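Long-range contacts in telomere length regulator taz1 (Schizosaccharomyces pombe, PDB 4ZMK), which binds double-stranded telomeric DNA as a homodimer and regulates telomere length and function in fission yeast, the present chain being its dimerization domain: residues Asp1-Arg6 / Arg51-Thr56; Asn11-Thr16 / Lys62-Ser67. One frame throughout, in Å; residues are numbered along the deposited sequence.

Contact 1: Asp1-Arg6 / Arg51-Thr56; sequences DTFSER and RDFSHT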
loop_
_atom_site.group_PDB
_atom_site.type_symbol
_atom_site.label_atom_id
_atom_site.label_comp_id
_atom_site.label_asym_id
_atom_site.label_seq_id
_atom_site.Cartn_x
_atom_site.Cartn_y
_atom_site.Cartn_z
ATOM N N ASP A 1 -8.002 -10.854 14.992
ATOM C CA ASP A 1 -7.789 -9.728 14.085
ATOM C C ASP A 1 -7.866 -8.363 14.786
ATOM O O ASP A 1 -8.719 -8.132 15.639
ATOM C CB ASP A 1 -8.811 -9.775 12.945
ATOM C CG ASP A 1 -8.567 -10.932 11.987
ATOM O OD1 ASP A 1 -7.761 -11.827 12.323
ATOM O OD2 ASP A 1 -9.185 -10.949 10.897
ATOM N N THR A 2 -6.974 -7.452 14.423
ATOM C CA THR A 2 -7.126 -6.077 14.864
ATOM C C THR A 2 -8.245 -5.434 14.057
ATOM O O THR A 2 -8.757 -6.029 13.118
ATOM C CB THR A 2 -5.846 -5.252 14.683
ATOM O OG1 THR A 2 -5.632 -5.002 13.287
ATOM C CG2 THR A 2 -4.659 -5.988 15.246
ATOM N N PHE A 3 -8.609 -4.214 14.427
ATOM C CA PHE A 3 -9.600 -3.451 13.687
ATOM C C PHE A 3 -9.170 -3.275 12.237
ATOM O O PHE A 3 -9.955 -3.506 11.328
ATOM C CB PHE A 3 -9.831 -2.087 14.344
ATOM C CG PHE A 3 -10.847 -1.251 13.641
ATOM C CD1 PHE A 3 -10.455 -0.301 12.707
ATOM C CD2 PHE A 3 -12.195 -1.417 13.901
ATOM C CE1 PHE A 3 -11.389 0.466 12.051
ATOM C CE2 PHE A 3 -13.130 -0.652 13.254
ATOM C CZ PHE A 3 -12.729 0.292 12.322
ATOM N N SER A 4 -7.920 -2.879 12.025
ATOM C CA SER A 4 -7.423 -2.638 10.675
ATOM C C SER A 4 -7.291 -3.923 9.858
ATOM O O SER A 4 -7.657 -3.938 8.697
ATOM C CB SER A 4 -6.083 -1.907 10.720
ATOM O OG SER A 4 -6.228 -0.640 11.327
ATOM N N GLU A 5 -6.776 -4.995 10.456
ATOM C CA GLU A 5 -6.655 -6.273 9.760
ATOM C C GLU A 5 -8.009 -6.746 9.230
ATOM O O GLU A 5 -8.127 -7.181 8.084
ATOM C CB GLU A 5 -6.057 -7.336 10.684
ATOM C CG GLU A 5 -4.626 -7.065 11.088
ATOM C CD GLU A 5 -4.064 -8.131 12.005
ATOM O OE1 GLU A 5 -4.861 -8.839 12.657
ATOM O OE2 GLU A 5 -2.824 -8.263 12.070
ATOM N N ARG A 6 -9.036 -6.648 10.070
ATOM C CA ARG A 6 -10.365 -7.091 9.699
ATOM C C ARG A 6 -10.997 -6.149 8.683
ATOM O O ARG A 6 -11.603 -6.596 7.710
ATOM C CB ARG A 6 -11.244 -7.205 10.937
ATOM C CG ARG A 6 -12.656 -7.667 10.655
ATOM C CD ARG A 6 -12.768 -9.182 10.612
ATOM N NE ARG A 6 -14.165 -9.590 10.481
ATOM C CZ ARG A 6 -14.672 -10.216 9.421
ATOM N NH1 ARG A 6 -13.894 -10.527 8.395
ATOM N NH2 ARG A 6 -15.960 -10.542 9.391
ATOM N N ARG A 51 -3.303 6.084 9.358
ATOM C CA ARG A 51 -1.966 5.653 9.738
ATOM C C ARG A 51 -1.965 4.207 10.249
ATOM O O ARG A 51 -1.043 3.451 9.964
ATOM C CB ARG A 51 -1.391 6.591 10.796
ATOM C CG ARG A 51 -0.012 6.203 11.272
ATOM C CD ARG A 51 0.363 6.955 12.540
ATOM N NE ARG A 51 -0.737 6.990 13.502
ATOM C CZ ARG A 51 -1.103 5.958 14.251
ATOM N NH1 ARG A 51 -0.455 4.805 14.150
ATOM N NH2 ARG A 51 -2.118 6.077 15.098
ATOM N N ASP A 52 -2.995 3.820 11.001
ATOM C CA ASP A 52 -3.119 2.425 11.427
ATOM C C ASP A 52 -3.304 1.514 10.222
ATOM O O ASP A 52 -2.703 0.447 10.149
ATOM C CB ASP A 52 -4.290 2.226 12.401
ATOM C CG ASP A 52 -4.015 2.810 13.779
ATOM O OD1 ASP A 52 -2.871 3.233 14.045
ATOM O OD2 ASP A 52 -4.944 2.839 14.610
ATOM N N PHE A 53 -4.159 1.923 9.289
ATOM C CA PHE A 53 -4.364 1.165 8.056
ATOM C C PHE A 53 -3.043 0.952 7.299
ATOM O O PHE A 53 -2.708 -0.164 6.909
ATOM C CB PHE A 53 -5.370 1.873 7.129
ATOM C CG PHE A 53 -6.811 1.731 7.550
ATOM C CD1 PHE A 53 -7.812 2.390 6.856
ATOM C CD2 PHE A 53 -7.164 0.943 8.629
ATOM C CE1 PHE A 53 -9.139 2.268 7.236
ATOM C CE2 PHE A 53 -8.495 0.815 9.013
ATOM C CZ PHE A 53 -9.482 1.480 8.319
ATOM N N SER A 54 -2.303 2.036 7.090
ATOM C CA SER A 54 -1.061 2.007 6.325
ATOM C C SER A 54 -0.030 1.075 6.950
ATOM O O SER A 54 0.576 0.253 6.280
ATOM C CB SER A 54 -0.488 3.420 6.208
ATOM O OG SER A 54 0.681 3.439 5.412
ATOM N N HIS A 55 0.154 1.234 8.253
ATOM C CA HIS A 55 1.082 0.443 9.043
ATOM C C HIS A 55 0.723 -1.034 9.080
ATOM O O HIS A 55 1.586 -1.900 8.995
ATOM C CB HIS A 55 1.126 0.991 10.466
ATOM C CG HIS A 55 2.188 0.376 11.313
ATOM N ND1 HIS A 55 1.903 -0.482 12.356
ATOM C CD2 HIS A 55 3.533 0.486 11.275
ATOM C CE1 HIS A 55 3.027 -0.870 12.921
ATOM N NE2 HIS A 55 4.037 -0.294 12.286
ATOM N N THR A 56 -0.559 -1.314 9.239
ATOM C CA THR A 56 -1.050 -2.681 9.276
ATOM C C THR A 56 -0.813 -3.363 7.929
ATOM O O THR A 56 -0.387 -4.505 7.871
ATOM C CB THR A 56 -2.547 -2.695 9.640
ATOM O OG1 THR A 56 -2.713 -2.121 10.942
ATOM C CG2 THR A 56 -3.144 -4.108 9.603
HETATM O O HOH W 1 -3.523 -3.587 13.410
HETATM O O HOH W 2 -4.186 -1.002 13.815
HETATM O O HOH W 3 -0.801 -7.201 9.965
#
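The ring of Phe-53 is met at its edge, in its own plane, by the hydroxyl of Ser-4: OG of Ser-4 lies 3.3 Å from CD2 of Phe-53. Near the same plane, CE1 of Phe-3 comes to 4.2 Å from CE2 of Phe-53, a loose apolar touch that meets the Phe-3 ring obliquely. Ser-4, buried, is the main residue that helix 3-7 brings to the contact. Its OG sits beside the backbone N (chi1 -62°), which carries it over to Phe-53 and CB of Asp-52, while CB of Ser-4 rests 3.4 Å from OG1 of Thr-56. The other branch of Thr-56, the methyl CG2, packs at 3.6 Å against CG of Glu-5, the two side chains crossing at about a right angle.

No direct hydrogen bond spans the gap. Thr-56 OG1 gives its proton to Asp-52 O one turn back (2.7 Å), which leaves it to accept from a water at 3.0 Å; that water's link to Thr-2 OG1 is unusually short and doubtful. Asp-52 O therefore takes two donors, N and OG1 of Thr-56, from opposite faces of its carbonyl plane. Behind Phe-53 stand Ile-34 and Leu-37 of helix 20-40, so its ring is shared between the helical hairpin and the N-terminal turn.

That turn starts with a textbook capping box: Glu-5 N donates to Thr-2 OG1 (3.1 Å, 171° at the hydrogen), and Thr-2 N returns a bond to OE1 in one of two modelled conformers of Glu-5. A short capped helix is thus laid against the long helix 44-70 of the dimerization domain.

Contact 2: Asn11-Thr16 / Lys62-Ser67; sequences NSIDNT and KSRAKS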
loop_
_atom_site.group_PDB
_atom_site.type_symbol
_atom_site.label_atom_id
_atom_site.label_comp_id
_atom_site.label_asym_id
_atom_site.label_seq_id
_atom_site.Cartn_x
_atom_site.Cartn_y
_atom_site.Cartn_z
ATOM N N ASN A 11 -6.432 -10.762 6.614
ATOM C CA ASN A 11 -6.007 -11.850 7.491
ATOM C C ASN A 11 -5.456 -13.071 6.760
ATOM O O ASN A 11 -4.980 -13.998 7.397
ATOM C CB ASN A 11 -7.137 -12.273 8.438
ATOM C CG ASN A 11 -8.286 -12.938 7.732
ATOM O OD1 ASN A 11 -8.176 -13.373 6.588
ATOM N ND2 ASN A 11 -9.414 -13.022 8.421
ATOM N N SER A 12 -5.505 -13.070 5.433
ATOM C CA SER A 12 -4.908 -14.169 4.670
ATOM C C SER A 12 -3.842 -13.704 3.689
ATOM O O SER A 12 -3.341 -14.507 2.916
ATOM C CB SER A 12 -5.977 -14.949 3.888
ATOM O OG SER A 12 -6.868 -15.634 4.747
ATOM N N ILE A 13 -3.489 -12.423 3.710
ATOM C CA ILE A 13 -2.666 -11.890 2.630
ATOM C C ILE A 13 -1.250 -12.471 2.623
ATOM O O ILE A 13 -0.549 -12.385 1.624
ATOM C CB ILE A 13 -2.603 -10.349 2.678
ATOM C CG1 ILE A 13 -2.199 -9.802 1.305
ATOM C CG2 ILE A 13 -1.674 -9.877 3.773
ATOM C CD1 ILE A 13 -2.396 -8.326 1.156
ATOM N N ASP A 14 -0.834 -13.098 3.715
ATOM C CA ASP A 14 0.508 -13.668 3.749
ATOM C C ASP A 14 0.470 -15.173 3.526
ATOM O O ASP A 14 1.462 -15.868 3.743
ATOM C CB ASP A 14 1.214 -13.339 5.067
ATOM C CG ASP A 14 0.462 -13.837 6.269
ATOM O OD1 ASP A 14 -0.765 -14.050 6.160
ATOM O OD2 ASP A 14 1.102 -14.002 7.329
ATOM N N ASN A 15 -0.686 -15.663 3.089
ATOM C CA ASN A 15 -0.835 -17.042 2.636
ATOM C C ASN A 15 -0.299 -17.141 1.220
ATOM O O ASN A 15 -0.776 -16.443 0.332
ATOM C CB ASN A 15 -2.308 -17.476 2.702
ATOM C CG ASN A 15 -2.535 -18.936 2.295
ATOM O OD1 ASN A 15 -1.725 -19.549 1.596
ATOM N ND2 ASN A 15 -3.666 -19.486 2.720
ATOM N N THR A 16 0.688 -18.004 1.006
ATOM C CA THR A 16 1.337 -18.089 -0.296
ATOM C C THR A 16 0.464 -18.735 -1.373
ATOM O O THR A 16 0.801 -18.680 -2.558
ATOM C CB THR A 16 2.649 -18.878 -0.215
ATOM O OG1 THR A 16 2.359 -20.234 0.137
ATOM C CG2 THR A 16 3.594 -18.262 0.822
ATOM N N LYS A 62 5.175 -7.302 4.562
ATOM C CA LYS A 62 6.456 -7.811 5.031
ATOM C C LYS A 62 6.305 -9.280 5.413
ATOM O O LYS A 62 7.172 -10.101 5.123
ATOM C CB LYS A 62 6.968 -6.990 6.217
ATOM C CG LYS A 62 7.284 -5.536 5.880
ATOM C CD LYS A 62 7.662 -4.741 7.129
ATOM C CE LYS A 62 7.860 -3.265 6.805
ATOM N NZ LYS A 62 8.179 -2.429 7.995
ATOM N N SER A 63 5.189 -9.606 6.059
ATOM C CA SER A 63 4.898 -10.981 6.434
ATOM C C SER A 63 4.711 -11.840 5.187
ATOM O O SER A 63 5.207 -12.961 5.112
ATOM C CB SER A 63 3.655 -11.045 7.318
ATOM O OG SER A 63 3.409 -12.365 7.769
ATOM N N ARG A 64 3.994 -11.309 4.205
ATOM C CA ARG A 64 3.800 -12.037 2.960
ATOM C C ARG A 64 5.134 -12.266 2.251
ATOM O O ARG A 64 5.423 -13.369 1.815
ATOM C CB ARG A 64 2.828 -11.294 2.042
ATOM C CG ARG A 64 2.709 -11.924 0.668
ATOM C CD ARG A 64 1.667 -11.257 -0.202
ATOM N NE ARG A 64 1.616 -11.922 -1.492
ATOM C CZ ARG A 64 0.937 -13.040 -1.719
ATOM N NH1 ARG A 64 0.229 -13.605 -0.745
ATOM N NH2 ARG A 64 0.966 -13.592 -2.922
ATOM N N ALA A 65 5.947 -11.219 2.148
ATOM C CA ALA A 65 7.288 -11.325 1.557
ATOM C C ALA A 65 8.128 -12.404 2.224
ATOM O O ALA A 65 8.839 -13.154 1.555
ATOM C CB ALA A 65 8.011 -9.994 1.633
ATOM N N LYS A 66 8.054 -12.477 3.547
ATOM C CA LYS A 66 8.732 -13.535 4.283
ATOM C C LYS A 66 8.223 -14.927 3.870
ATOM O O LYS A 66 9.010 -15.790 3.500
ATOM C CB LYS A 66 8.557 -13.340 5.784
ATOM C CG LYS A 66 9.236 -14.426 6.586
ATOM C CD LYS A 66 9.028 -14.283 8.074
ATOM C CE LYS A 66 9.959 -15.249 8.794
ATOM N NZ LYS A 66 10.045 -14.988 10.240
ATOM N N SER A 67 6.908 -15.131 3.920
ATOM C CA SER A 67 6.308 -16.400 3.530
ATOM C C SER A 67 6.672 -16.798 2.117
ATOM O O SER A 67 6.890 -17.974 1.844
ATOM C CB SER A 67 4.790 -16.342 3.663
ATOM O OG SER A 67 4.409 -16.342 5.023
#
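Arg-64 holds CG anti to its backbone N (chi1 173°) and stays extended as far as NE, so the chain runs past the carbonyl of Ile-13 and brings NH1 within bonding distance of two backbone oxygens. Asp-14 instead holds CG between its backbone N and carbonyl carbon (chi1 58°), which turns the carboxylate to Ser-63. There, in the conformer of Ser-63 modelled here, one of two, its OG donates to OD2 of Asp-14 over 2.9 Å, arriving on the anti side and somewhat out of the carboxylate plane.

The shorter and straighter of the two arginine bonds joins NH1 of Arg-64 to O of Ile-13 at 2.8 Å, close to the guanidinium plane. The second, from NH1 of Arg-64 to O of Asn-15 at 3.2 Å, is more bent, 135° at the hydrogen, and comes from above the carbonyl plane. Both oxygens belong to the bend where Ser-12 to Asn-15 form a type I beta turn, closed by Asn-15 N on Ser-12 O (2.9 Å); the loop between helices 3-7 and 20-40 is thereby fastened to helix 44-70. The guanidinium has further work: NH2 bonds Ile-18 O and makes a salt bridge to Glu-20 of the second subunit, so one side chain reaches both the loop and the dimer interface. A methionine in its place would probably leave the carbonyls of Ile-13 and Asn-15 without their shared donor and Glu-20 of the second subunit without its charged mate.

CB of Asp-14 packs 3.5 Å from the backbone N of Arg-64. Farther along the helix, CG2 of Thr-16 lies 3.6 Å from CB of Ser-67, while Ile-13 packs against Leu-26 and Val-27 of helix 20-40 and Leu-61 of helix 44-70.

How the contacts relate
From the N terminus the chain first makes helix 3-7, whose opening turn enters contact 1, and then the loop whose residues 11-16 enter contact 2. Only after helix 20-40 and the connection to helix 44-70 does the chain return, closing contact 1 at residues 51-56 and contact 2 at residues 62-67. The segments alternate, so the two closures cross rather than nest: the N-terminal arm runs along helix 44-70 in the same order as the helix itself. The contact centres lie about 15 Å apart, bridged by a probable hydrogen bond between Asp-1 and Asn-11. In both contacts it is residues of helix 44-70 that reach the second subunit.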